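Local coordinates for DNA gyrase, B subunit, truncated (Myxococcus xanthus, PDB 3CWV), which probably contributes, as the B subunit of a type II topoisomerase, to the ATP-dependent breakage, passage and rejoining of double-stranded DNA, at residues Val41-Ala46 and Ala305-Arg310; Leu106-Arg111 and Ala161-Val166; Leu184-Arg189 and Gly236-Cys241. One frame throughout, in Å; residues are numbered along the deposited sequence.

Overall arrangement
Contacts 1 and 3 lie close together, their centres about 8 Å apart, where the eight-stranded sheet and helices of the ATPase part meet the five-stranded sheet of the transducer. They share that smaller sheet: strands 300-307 and 237-245 are neighbours in it, and the Ala305 amide probably donates to the Gln240 carbonyl. Contact 2 is internal to the ATPase part, its centre about 27 Å from that of contact 1 and 33 Å from that of contact 3. Along the chain contact 1 closes the longest loop and encloses the other two, which follow one another. Two contacts thus join the domains, while the third fastens a loop to a helix-strand junction within one.

Contact 1: Val41-Ala46 and Ala305-Arg310; sequences VAYEEA and AVSGPR
Helix 28-47 and the chain leaving strand 300-307 stay well apart, the CA atoms of Glu44 and Arg310 approaching to 8.9 Å, and side chains span the interval. Arg310 is extended from CG to NE and lays one guanidinium face over the methylenes of Glu44, with Arg310 NH2 3.5 Å from Glu44 CB. The carboxylate plane is turned 32° from the guanidinium, and Glu44 OE2 lies 4.3 Å from Arg310 NH1, far off the guanidinium plane, so any attraction is probably one of charge alone, with no N-H aimed at it. Glu44 OE2 instead forms a salt bridge with Arg47 and accepts a bond from a water at 2.7 Å, which in turn accepts from Arg310 N. Beside this pair, Tyr43 has CG anti to its backbone N (chi1 172°), which sends the ring across to the strand, where the OH meets Ser307 CB at 3.2 Å near the ring plane. With an alanine for Arg310 the guanidinium is gone, which would probably leave the Glu44 methylenes uncovered and its carboxylate with one positive neighbour fewer. The contact joins a helix of the GHKL-type ATPase domain to the S5-like transducer domain, the two-domain architecture of GyrB.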
ATOM      1  N   VAL A  41      -7.447  -0.157   3.117  1.00 23.62           N
ATOM      2  CA  VAL A  41      -8.226  -1.187   3.825  1.00 25.27           C
ATOM      3  C   VAL A  41      -7.864  -2.599   3.331  1.00 25.07           C
ATOM      4  O   VAL A  41      -7.596  -3.513   4.134  1.00 27.05           O
ATOM      5  CB  VAL A  41      -9.765  -0.995   3.660  1.00 25.34           C
ATOM      6  CG1 VAL A  41     -10.504  -2.160   4.342  1.00 23.31           C
ATOM      7  CG2 VAL A  41     -10.226   0.294   4.284  1.00 21.07           C
ATOM      8  N   ALA A  42      -7.856  -2.769   2.008  1.00 23.92           N
ATOM      9  CA  ALA A  42      -7.526  -4.047   1.369  1.00 24.93           C
ATOM     10  C   ALA A  42      -6.075  -4.438   1.666  1.00 23.88           C
ATOM     11  O   ALA A  42      -5.791  -5.594   1.964  1.00 23.51           O
ATOM     12  CB  ALA A  42      -7.766  -3.958  -0.173  1.00 26.46           C
ATOM     13  N   TYR A  43      -5.165  -3.466   1.633  1.00 21.70           N
ATOM     14  CA  TYR A  43      -3.770  -3.716   1.998  1.00 23.03           C
ATOM     15  C   TYR A  43      -3.638  -4.278   3.416  1.00 23.01           C
ATOM     16  O   TYR A  43      -2.858  -5.193   3.639  1.00 22.71           O
ATOM     17  CB  TYR A  43      -2.901  -2.454   1.936  1.00 23.17           C
ATOM     18  CG  TYR A  43      -1.544  -2.742   2.499  1.00 26.11           C
ATOM     19  CD1 TYR A  43      -0.611  -3.479   1.763  1.00 26.82           C
ATOM     20  CD2 TYR A  43      -1.215  -2.359   3.793  1.00 27.85           C
ATOM     21  CE1 TYR A  43       0.637  -3.777   2.299  1.00 29.29           C
ATOM     22  CE2 TYR A  43       0.007  -2.654   4.341  1.00 24.16           C
ATOM     23  CZ  TYR A  43       0.930  -3.361   3.587  1.00 26.50           C
ATOM     24  OH  TYR A  43       2.141  -3.645   4.134  1.00 28.69           O
ATOM     25  N   GLU A  44      -4.347  -3.698   4.376  1.00 22.60           N
ATOM     26  CA  GLU A  44      -4.193  -4.138   5.757  1.00 26.12           C
ATOM     27  C   GLU A  44      -4.698  -5.568   5.929  1.00 23.06           C
ATOM     28  O   GLU A  44      -4.085  -6.382   6.663  1.00 24.86           O
ATOM     29  CB  GLU A  44      -4.870  -3.167   6.730  1.00 26.72           C
ATOM     30  CG  GLU A  44      -4.899  -3.660   8.188  1.00 34.60           C
ATOM     31  CD  GLU A  44      -3.525  -3.694   8.870  1.00 32.50           C
ATOM     32  OE1 GLU A  44      -2.537  -3.153   8.336  1.00 26.18           O
ATOM     33  OE2 GLU A  44      -3.440  -4.264   9.972  1.00 38.45           O
ATOM     34  N   GLU A  45      -5.792  -5.905   5.253  1.00 20.02           N
ATOM     35  CA  GLU A  45      -6.258  -7.300   5.250  1.00 21.98           C
ATOM     36  C   GLU A  45      -5.231  -8.222   4.598  1.00 23.67           C
ATOM     37  O   GLU A  45      -4.925  -9.302   5.139  1.00 26.33           O
ATOM     38  CB  GLU A  45      -7.591  -7.450   4.530  1.00 20.83           C
ATOM     39  CG  GLU A  45      -8.699  -6.620   5.175  1.00 23.55           C
ATOM     40  CD  GLU A  45      -9.039  -7.101   6.589  1.00 30.52           C
ATOM     41  OE1 GLU A  45      -9.521  -8.244   6.754  1.00 25.17           O
ATOM     42  OE2 GLU A  45      -8.806  -6.323   7.527  1.00 25.51           O
ATOM     43  N   ALA A  46      -4.707  -7.824   3.440  1.00 22.53           N
ATOM     44  CA  ALA A  46      -3.658  -8.625   2.764  1.00 21.49           C
ATOM     45  C   ALA A  46      -2.410  -8.760   3.646  1.00 23.68           C
ATOM     46  O   ALA A  46      -1.837  -9.850   3.736  1.00 23.72           O
ATOM     47  CB  ALA A  46      -3.287  -8.024   1.395  1.00 24.99           C
ATOM     48  N   ALA A 305      10.503  -1.446   1.876  1.00 25.85           N
ATOM     49  CA  ALA A 305       9.143  -1.400   2.404  1.00 27.98           C
ATOM     50  C   ALA A 305       9.123  -2.075   3.771  1.00 28.73           C
ATOM     51  O   ALA A 305       9.544  -3.224   3.900  1.00 29.32           O
ATOM     52  CB  ALA A 305       8.154  -2.134   1.462  1.00 23.82           C
ATOM     53  N   VAL A 306       8.645  -1.355   4.783  1.00 27.73           N
ATOM     54  CA  VAL A 306       8.465  -1.976   6.103  1.00 27.42           C
ATOM     55  C   VAL A 306       6.977  -2.072   6.363  1.00 25.69           C
ATOM     56  O   VAL A 306       6.208  -1.266   5.870  1.00 23.66           O
ATOM     57  CB  VAL A 306       9.244  -1.216   7.221  1.00 27.29           C
ATOM     58  CG1 VAL A 306       8.735   0.219   7.373  1.00 28.50           C
ATOM     59  CG2 VAL A 306       9.192  -1.990   8.567  1.00 28.51           C
ATOM     60  N   SER A 307       6.539  -3.099   7.076  1.00 24.95           N
ATOM     61  CA  SER A 307       5.127  -3.191   7.350  1.00 24.58           C
ATOM     62  C   SER A 307       4.970  -3.797   8.747  1.00 26.56           C
ATOM     63  O   SER A 307       5.898  -4.447   9.228  1.00 25.26           O
ATOM     64  CB  SER A 307       4.444  -4.052   6.276  1.00 24.84           C
ATOM     65  OG  SER A 307       4.791  -5.437   6.407  1.00 29.18           O
ATOM     66  N   GLY A 308       3.824  -3.572   9.388  1.00 23.72           N
ATOM     67  CA  GLY A 308       3.583  -4.099  10.724  1.00 26.05           C
ATOM     68  C   GLY A 308       2.295  -3.490  11.281  1.00 27.72           C
ATOM     69  O   GLY A 308       1.612  -2.725  10.581  1.00 26.79           O
ATOM     70  N   PRO A 309       1.971  -3.792  12.552  1.00 28.32           N
ATOM     71  CA  PRO A 309       0.764  -3.201  13.151  1.00 28.63           C
ATOM     72  C   PRO A 309       0.789  -1.671  12.984  1.00 28.13           C
ATOM     73  O   PRO A 309       1.854  -1.058  13.174  1.00 29.92           O
ATOM     74  CB  PRO A 309       0.887  -3.595  14.631  1.00 27.46           C
ATOM     75  CG  PRO A 309       1.686  -4.911  14.593  1.00 26.46           C
ATOM     76  CD  PRO A 309       2.705  -4.664  13.493  1.00 28.23           C
ATOM     77  N   ARG A 310      -0.344  -1.066  12.615  1.00 32.07           N
ATOM     78  CA  ARG A 310      -0.411   0.407  12.369  1.00 36.19           C
ATOM     79  C   ARG A 310       0.128   1.221  13.545  1.00 38.40           C
ATOM     80  O   ARG A 310       0.765   2.284  13.357  1.00 39.69           O
ATOM     81  CB  ARG A 310      -1.857   0.880  12.092  1.00 35.78           C
ATOM     82  CG  ARG A 310      -2.490   0.475  10.749  1.00 41.50           C
ATOM     83  CD  ARG A 310      -3.752   1.324  10.473  1.00 38.79           C
ATOM     84  NE  ARG A 310      -4.463   0.993   9.225  1.00 38.98           N
ATOM     85  CZ  ARG A 310      -5.425   0.069   9.114  1.00 40.41           C
ATOM     86  NH1 ARG A 310      -5.776  -0.652  10.167  1.00 45.16           N
ATOM     87  NH2 ARG A 310      -6.043  -0.147   7.952  1.00 38.48           N
TER
HETATM   88  O   HOH W   1      -2.703  -2.783  12.093  1.00 31.99           O

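Contact 2: Leu106-Arg111 and Ala161-Val166; sequences LALSSR and ATIFEV
Phe164 turns the edge of its ring to Leu108: the carbonyl oxygen Leu108 O lies in the ring plane, 3.6 Å from Phe164 CE2, while one face of the ring is covered by CG2 of its own neighbour Ile163, offset toward the rim. A carbonyl oxygen opposite the weakly positive rim of an aromatic ring is electrostatically reasonable, though no classical hydrogen bond is involved. The leucine side chain also touches this part of the ring, with Leu108 CB 3.9 Å from Phe164 CE2 and Leu108 CD1 4.1 Å from Phe164 CZ, the two side chains crossing at about a right angle.

Leu108 forks between both partners. Its CG stands anti to the carbonyl carbon (chi1 -59°), and while CD1 follows the ring, Leu108 CD2 touches Ile163 CD1 at 3.8 Å, methyl against methyl. Ile163 divides its branches likewise: CG1 carries CD1 out to the leucine and CG2 packs on the phenylalanine.

Leu108 is the residue at which the chain leaves helix 102-107, and at the exit Leu106 O accepts from both Ser109 N and Ser109 OG, the hydroxyl at 2.6 Å. Farther along, a water lies 2.7 Å from Ser110 OG and accepts from Ala161 N at 2.8 Å, a polar link at the margin of the apolar contact.

Around it, Leu108 also packs on Val15 of helix 11-17, and Leu108 and Phe164 both touch Leu34 of helix 28-47, with Pro19 against Leu108 and Ile163. The contact thus fastens the loop between strand 151-159 and helix 171-184 to the junction of helix 102-107 and strand 109-118, beside two N-terminal helices.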
ATOM      1  N   LEU A 106     -16.792   6.821   2.939  1.00 19.25           N
ATOM      2  CA  LEU A 106     -18.248   6.685   3.031  1.00 20.74           C
ATOM      3  C   LEU A 106     -18.908   8.003   3.424  1.00 18.31           C
ATOM      4  O   LEU A 106     -19.896   8.411   2.793  1.00 20.76           O
ATOM      5  CB  LEU A 106     -18.628   5.628   4.089  1.00 16.74           C
ATOM      6  CG  LEU A 106     -18.130   4.202   3.826  1.00 20.30           C
ATOM      7  CD1 LEU A 106     -18.541   3.274   5.009  1.00 22.21           C
ATOM      8  CD2 LEU A 106     -18.631   3.688   2.511  1.00 19.75           C
ATOM      9  N   ALA A 107     -18.374   8.677   4.450  1.00 20.31           N
ATOM     10  CA  ALA A 107     -18.959   9.961   4.888  1.00 19.51           C
ATOM     11  C   ALA A 107     -19.039  10.975   3.746  1.00 20.44           C
ATOM     12  O   ALA A 107     -19.992  11.760   3.667  1.00 20.61           O
ATOM     13  CB  ALA A 107     -18.126  10.607   6.071  1.00 20.34           C
ATOM     14  N   LEU A 108     -18.016  10.990   2.898  1.00 22.63           N
ATOM     15  CA  LEU A 108     -17.909  12.003   1.830  1.00 22.58           C
ATOM     16  C   LEU A 108     -18.472  11.557   0.479  1.00 23.91           C
ATOM     17  O   LEU A 108     -18.078  12.080  -0.571  1.00 23.03           O
ATOM     18  CB  LEU A 108     -16.449  12.472   1.674  1.00 24.23           C
ATOM     19  CG  LEU A 108     -15.872  13.093   2.971  1.00 22.41           C
ATOM     20  CD1 LEU A 108     -14.427  13.533   2.795  1.00 22.13           C
ATOM     21  CD2 LEU A 108     -16.760  14.240   3.543  1.00 18.67           C
ATOM     22  N   SER A 109     -19.359  10.560   0.515  1.00 23.58           N
ATOM     23  CA  SER A 109     -20.099  10.131  -0.662  1.00 22.74           C
ATOM     24  C   SER A 109     -21.521  10.723  -0.605  1.00 22.73           C
ATOM     25  O   SER A 109     -22.015  11.021   0.471  1.00 24.98           O
ATOM     26  CB  SER A 109     -20.140   8.582  -0.750  1.00 20.07           C
ATOM     27  OG  SER A 109     -20.853   8.048   0.378  1.00 21.07           O
ATOM     28  N   SER A 110     -22.155  10.951  -1.764  1.00 23.87           N
ATOM     29  CA  SER A 110     -23.582  11.309  -1.770  1.00 24.54           C
ATOM     30  C   SER A 110     -24.403  10.032  -1.643  1.00 24.63           C
ATOM     31  O   SER A 110     -25.515  10.050  -1.144  1.00 26.44           O
ATOM     32  CB  SER A 110     -23.985  12.037  -3.059  1.00 21.96           C
ATOM     33  OG  SER A 110     -23.628  11.302  -4.197  1.00 22.46           O
ATOM     34  N   ARG A 111     -23.833   8.932  -2.102  1.00 24.14           N
ATOM     35  CA  ARG A 111     -24.505   7.635  -1.952  1.00 24.08           C
ATOM     36  C   ARG A 111     -23.491   6.535  -1.979  1.00 22.48           C
ATOM     37  O   ARG A 111     -22.460   6.663  -2.628  1.00 20.83           O
ATOM     38  CB  ARG A 111     -25.510   7.400  -3.099  1.00 25.23           C
ATOM     39  CG  ARG A 111     -24.965   7.557  -4.498  1.00 28.19           C
ATOM     40  CD  ARG A 111     -26.155   7.724  -5.479  1.00 28.81           C
ATOM     41  NE  ARG A 111     -25.752   7.921  -6.872  1.00 29.02           N
ATOM     42  CZ  ARG A 111     -25.290   9.064  -7.380  1.00 28.59           C
ATOM     43  NH1 ARG A 111     -25.097  10.117  -6.597  1.00 37.95           N
ATOM     44  NH2 ARG A 111     -24.990   9.134  -8.673  1.00 30.00           N
ATOM     45  N   ALA A 161     -20.922  15.221  -5.024  1.00 25.74           N
ATOM     46  CA  ALA A 161     -20.748  16.361  -5.941  1.00 27.53           C
ATOM     47  C   ALA A 161     -20.971  17.739  -5.304  1.00 25.39           C
ATOM     48  O   ALA A 161     -20.607  18.754  -5.894  1.00 30.46           O
ATOM     49  CB  ALA A 161     -21.659  16.197  -7.158  1.00 25.30           C
ATOM     50  N   THR A 162     -21.585  17.791  -4.132  1.00 25.92           N
ATOM     51  CA  THR A 162     -21.743  19.064  -3.415  1.00 27.46           C
ATOM     52  C   THR A 162     -20.485  19.409  -2.594  1.00 31.24           C
ATOM     53  O   THR A 162     -20.365  20.507  -2.066  1.00 30.05           O
ATOM     54  CB  THR A 162     -22.993  19.113  -2.476  1.00 30.10           C
ATOM     55  OG1 THR A 162     -22.867  18.161  -1.403  1.00 24.88           O
ATOM     56  CG2 THR A 162     -24.282  18.825  -3.245  1.00 24.98           C
ATOM     57  N   ILE A 163     -19.561  18.461  -2.494  1.00 27.44           N
ATOM     58  CA  ILE A 163     -18.383  18.649  -1.651  1.00 27.28           C
ATOM     59  C   ILE A 163     -17.151  18.843  -2.517  1.00 26.92           C
ATOM     60  O   ILE A 163     -16.355  19.753  -2.292  1.00 27.86           O
ATOM     61  CB  ILE A 163     -18.171  17.434  -0.690  1.00 26.98           C
ATOM     62  CG1 ILE A 163     -19.328  17.331   0.314  1.00 26.16           C
ATOM     63  CG2 ILE A 163     -16.782  17.514   0.020  1.00 24.06           C
ATOM     64  CD1 ILE A 163     -19.210  16.177   1.338  1.00 32.60           C
ATOM     65  N   PHE A 164     -16.961  17.961  -3.482  1.00 24.41           N
ATOM     66  CA  PHE A 164     -15.735  17.971  -4.268  1.00 27.36           C
ATOM     67  C   PHE A 164     -15.802  18.860  -5.488  1.00 29.99           C
ATOM     68  O   PHE A 164     -16.834  18.944  -6.141  1.00 29.84           O
ATOM     69  CB  PHE A 164     -15.318  16.567  -4.661  1.00 25.53           C
ATOM     70  CG  PHE A 164     -14.879  15.766  -3.486  1.00 29.84           C
ATOM     71  CD1 PHE A 164     -13.567  15.895  -3.005  1.00 22.35           C
ATOM     72  CD2 PHE A 164     -15.798  14.969  -2.795  1.00 20.92           C
ATOM     73  CE1 PHE A 164     -13.170  15.205  -1.853  1.00 27.91           C
ATOM     74  CE2 PHE A 164     -15.406  14.274  -1.647  1.00 23.16           C
ATOM     75  CZ  PHE A 164     -14.084  14.392  -1.194  1.00 23.95           C
ATOM     76  N   GLU A 165     -14.677  19.504  -5.767  1.00 30.70           N
ATOM     77  CA  GLU A 165     -14.556  20.513  -6.830  1.00 37.53           C
ATOM     78  C   GLU A 165     -14.360  19.868  -8.185  1.00 37.78           C
ATOM     79  O   GLU A 165     -14.724  20.444  -9.198  1.00 37.59           O
ATOM     80  CB  GLU A 165     -13.359  21.415  -6.524  1.00 36.46           C
ATOM     81  CG  GLU A 165     -13.214  22.636  -7.417  1.00 45.07           C
ATOM     82  CD  GLU A 165     -11.798  23.225  -7.414  1.00 45.81           C
ATOM     83  OE1 GLU A 165     -10.794  22.465  -7.552  1.00 53.94           O
ATOM     84  OE2 GLU A 165     -11.694  24.467  -7.298  1.00 57.18           O
ATOM     85  N   VAL A 166     -13.760  18.674  -8.209  1.00 37.01           N
ATOM     86  CA  VAL A 166     -13.597  17.924  -9.450  1.00 38.28           C
ATOM     87  C   VAL A 166     -14.045  16.501  -9.145  1.00 36.51           C
ATOM     88  O   VAL A 166     -13.932  16.046  -8.001  1.00 35.29           O
ATOM     89  CB  VAL A 166     -12.127  17.936  -9.964  1.00 39.86           C
ATOM     90  CG1 VAL A 166     -11.739  19.318 -10.536  1.00 41.65           C
ATOM     91  CG2 VAL A 166     -11.176  17.565  -8.855  1.00 38.15           C
TER
HETATM   92  O   HOH W   2     -22.348  12.987  -5.879  1.00 26.76           O

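Contact 3: Leu184-Arg189 and Gly236-Cys241; sequences LAPGLR and GLRVQC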
ATOM      1  N   LEU A 184       3.581  -4.612  -3.043  1.00 27.73           N
ATOM      2  CA  LEU A 184       3.832  -4.401  -1.610  1.00 31.00           C
ATOM      3  C   LEU A 184       3.256  -5.542  -0.775  1.00 29.93           C
ATOM      4  O   LEU A 184       3.667  -5.757   0.356  1.00 31.49           O
ATOM      5  CB  LEU A 184       3.259  -3.064  -1.152  1.00 30.38           C
ATOM      6  CG  LEU A 184       4.055  -1.900  -1.724  1.00 31.52           C
ATOM      7  CD1 LEU A 184       3.297  -0.596  -1.619  1.00 36.64           C
ATOM      8  CD2 LEU A 184       5.412  -1.792  -1.054  1.00 33.43           C
ATOM      9  N   ALA A 185       2.298  -6.255  -1.351  1.00 28.36           N
ATOM     10  CA  ALA A 185       1.664  -7.384  -0.695  1.00 29.12           C
ATOM     11  C   ALA A 185       1.828  -8.605  -1.619  1.00 29.15           C
ATOM     12  O   ALA A 185       0.903  -9.041  -2.293  1.00 28.26           O
ATOM     13  CB  ALA A 185       0.194  -7.056  -0.390  1.00 30.63           C
ATOM     14  N   PRO A 186       3.070  -9.132  -1.693  1.00 29.98           N
ATOM     15  CA  PRO A 186       3.408 -10.134  -2.705  1.00 27.06           C
ATOM     16  C   PRO A 186       2.492 -11.330  -2.653  1.00 28.93           C
ATOM     17  O   PRO A 186       2.256 -11.872  -1.570  1.00 30.05           O
ATOM     18  CB  PRO A 186       4.847 -10.564  -2.352  1.00 30.11           C
ATOM     19  CG  PRO A 186       5.267  -9.778  -1.186  1.00 29.17           C
ATOM     20  CD  PRO A 186       4.204  -8.763  -0.829  1.00 28.68           C
ATOM     21  N   GLY A 187       1.959 -11.725  -3.803  1.00 26.27           N
ATOM     22  CA  GLY A 187       1.003 -12.819  -3.850  1.00 28.63           C
ATOM     23  C   GLY A 187      -0.447 -12.356  -3.878  1.00 26.77           C
ATOM     24  O   GLY A 187      -1.314 -13.087  -4.335  1.00 29.39           O
ATOM     25  N   LEU A 188      -0.716 -11.148  -3.391  1.00 25.83           N
ATOM     26  CA  LEU A 188      -2.053 -10.561  -3.517  1.00 25.75           C
ATOM     27  C   LEU A 188      -2.406 -10.364  -5.010  1.00 26.09           C
ATOM     28  O   LEU A 188      -1.598  -9.819  -5.765  1.00 28.25           O
ATOM     29  CB  LEU A 188      -2.084  -9.184  -2.834  1.00 26.55           C
ATOM     30  CG  LEU A 188      -3.417  -8.430  -2.864  1.00 26.71           C
ATOM     31  CD1 LEU A 188      -4.532  -9.246  -2.191  1.00 26.07           C
ATOM     32  CD2 LEU A 188      -3.281  -7.037  -2.221  1.00 22.67           C
ATOM     33  N   ARG A 189      -3.589 -10.825  -5.422  1.00 24.65           N
ATOM     34  CA  ARG A 189      -4.132 -10.552  -6.771  1.00 24.58           C
ATOM     35  C   ARG A 189      -4.906  -9.244  -6.781  1.00 24.38           C
ATOM     36  O   ARG A 189      -5.885  -9.094  -6.044  1.00 24.47           O
ATOM     37  CB  ARG A 189      -5.047 -11.704  -7.217  1.00 24.08           C
ATOM     38  CG  ARG A 189      -4.266 -13.005  -7.357  1.00 28.89           C
ATOM     39  CD  ARG A 189      -5.121 -14.171  -7.727  1.00 38.03           C
ATOM     40  NE  ARG A 189      -4.275 -15.348  -7.943  1.00 50.76           N
ATOM     41  CZ  ARG A 189      -3.599 -15.608  -9.066  1.00 54.89           C
ATOM     42  NH1 ARG A 189      -3.664 -14.778 -10.110  1.00 54.29           N
ATOM     43  NH2 ARG A 189      -2.851 -16.709  -9.141  1.00 50.36           N
ATOM     44  N   GLY A 236       8.247  -8.213  14.999  1.00 30.86           N
ATOM     45  CA  GLY A 236       6.890  -8.141  14.450  1.00 30.17           C
ATOM     46  C   GLY A 236       6.737  -7.325  13.167  1.00 30.62           C
ATOM     47  O   GLY A 236       5.623  -7.208  12.630  1.00 28.63           O
ATOM     48  N   LEU A 237       7.857  -6.784  12.682  1.00 27.24           N
ATOM     49  CA  LEU A 237       7.902  -5.865  11.544  1.00 28.27           C
ATOM     50  C   LEU A 237       8.558  -6.567  10.369  1.00 29.45           C
ATOM     51  O   LEU A 237       9.687  -7.044  10.499  1.00 31.36           O
ATOM     52  CB  LEU A 237       8.756  -4.635  11.890  1.00 25.90           C
ATOM     53  CG  LEU A 237       8.252  -3.685  12.984  1.00 29.13           C
ATOM     54  CD1 LEU A 237       9.075  -2.428  12.988  1.00 33.40           C
ATOM     55  CD2 LEU A 237       6.789  -3.344  12.768  1.00 33.95           C
ATOM     56  N   ARG A 238       7.887  -6.593   9.218  1.00 26.27           N
ATOM     57  CA  ARG A 238       8.466  -7.178   8.024  1.00 27.07           C
ATOM     58  C   ARG A 238       9.203  -6.149   7.188  1.00 27.92           C
ATOM     59  O   ARG A 238       8.692  -5.071   6.907  1.00 29.99           O
ATOM     60  CB  ARG A 238       7.399  -7.876   7.187  1.00 25.32           C
ATOM     61  CG  ARG A 238       7.963  -8.528   5.938  1.00 28.29           C
ATOM     62  CD  ARG A 238       6.819  -9.043   5.053  1.00 34.77           C
ATOM     63  NE  ARG A 238       7.282  -9.954   4.009  1.00 39.13           N
ATOM     64  CZ  ARG A 238       6.484 -10.509   3.092  1.00 43.31           C
ATOM     65  NH1 ARG A 238       5.180 -10.232   3.074  1.00 37.96           N
ATOM     66  NH2 ARG A 238       6.992 -11.328   2.181  1.00 36.86           N
ATOM     67  N   VAL A 239      10.418  -6.481   6.788  1.00 26.58           N
ATOM     68  CA  VAL A 239      11.211  -5.574   5.978  1.00 28.32           C
ATOM     69  C   VAL A 239      11.471  -6.294   4.669  1.00 29.87           C
ATOM     70  O   VAL A 239      11.939  -7.427   4.679  1.00 27.87           O
ATOM     71  CB  VAL A 239      12.527  -5.233   6.668  1.00 29.45           C
ATOM     72  CG1 VAL A 239      13.414  -4.361   5.767  1.00 32.43           C
ATOM     73  CG2 VAL A 239      12.256  -4.537   8.015  1.00 31.35           C
ATOM     74  N   GLN A 240      11.091  -5.662   3.559  1.00 29.37           N
ATOM     75  CA  GLN A 240      11.286  -6.222   2.219  1.00 30.73           C
ATOM     76  C   GLN A 240      12.065  -5.193   1.430  1.00 31.85           C
ATOM     77  O   GLN A 240      11.767  -3.999   1.474  1.00 27.54           O
ATOM     78  CB  GLN A 240       9.953  -6.479   1.529  1.00 33.62           C
ATOM     79  CG  GLN A 240       9.028  -7.441   2.256  1.00 35.53           C
ATOM     80  CD  GLN A 240       7.619  -7.403   1.699  1.00 42.81           C
ATOM     81  OE1 GLN A 240       6.788  -6.577   2.108  1.00 41.95           O
ATOM     82  NE2 GLN A 240       7.336  -8.304   0.758  1.00 37.22           N
ATOM     83  N   CYS A 241      13.074  -5.647   0.706  1.00 33.21           N
ATOM     84  CA  CYS A 241      13.968  -4.748   0.040  1.00 31.93           C
ATOM     85  C   CYS A 241      14.391  -5.341  -1.317  1.00 33.05           C
ATOM     86  O   CYS A 241      14.541  -6.559  -1.450  1.00 29.80           O
ATOM     87  CB  CYS A 241      15.176  -4.525   0.955  1.00 35.02           C
ATOM     88  SG  CYS A 241      16.433  -3.552   0.242  1.00 48.66           S
TER
HETATM   89  O   HOH W   3       2.808 -11.136   1.188  1.00 44.15           O
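This is a small interdomain contact in which a proline ring packs against polar side chains, with one water between the segments: a type II beta turn of the GHKL-type ATPase domain meets strand 237-245 of the S5-like transducer domain. The turn runs from Ala185 to Leu188 between helix 171-184 and strand 189-194, and is closed by a bond from Leu188 N to Ala185 O of 2.9 Å. Gly187 occupies its third position at phi 97°, where a side chain would jam against the preceding carbonyl oxygen. Pro186, at the second position, presents its ring to the strand.

The proline ring and the Gln240 side chain advance on each other and meet closely: Pro186 CG is 3.2 Å from Gln240 NE2, and Pro186 CD follows at 3.5 Å. Gln240 has CG anti to its carbonyl carbon (chi1 -59°) and is extended beyond it, which carries the amide out from the strand to the proline. No hydrogen bond crosses directly between the segments.

The same nitrogen also lies over a flat group, the Arg238 guanidinium. Gln240 NE2 stands 3.3 Å above its plane, over its centre, so two side chains two residues apart on the strand are layered together. Arg238 reaches this place through an extended chain and runs by the proline the other way, its NH2 4.1 Å from Pro186 CG. That NH2 is engaged in a salt bridge with Asp231 of the adjacent strand 228-234, which probably steadies the guanidinium beneath the amide. Nearby, Leu184 packs on Ala305 of strand 300-307, widening the join between the domains.

At the guanidinium edge one water completes the bridge: lying in the group's plane, it accepts from Arg238 NH1 at 3.2 Å and donates to Pro186 O at 2.9 Å.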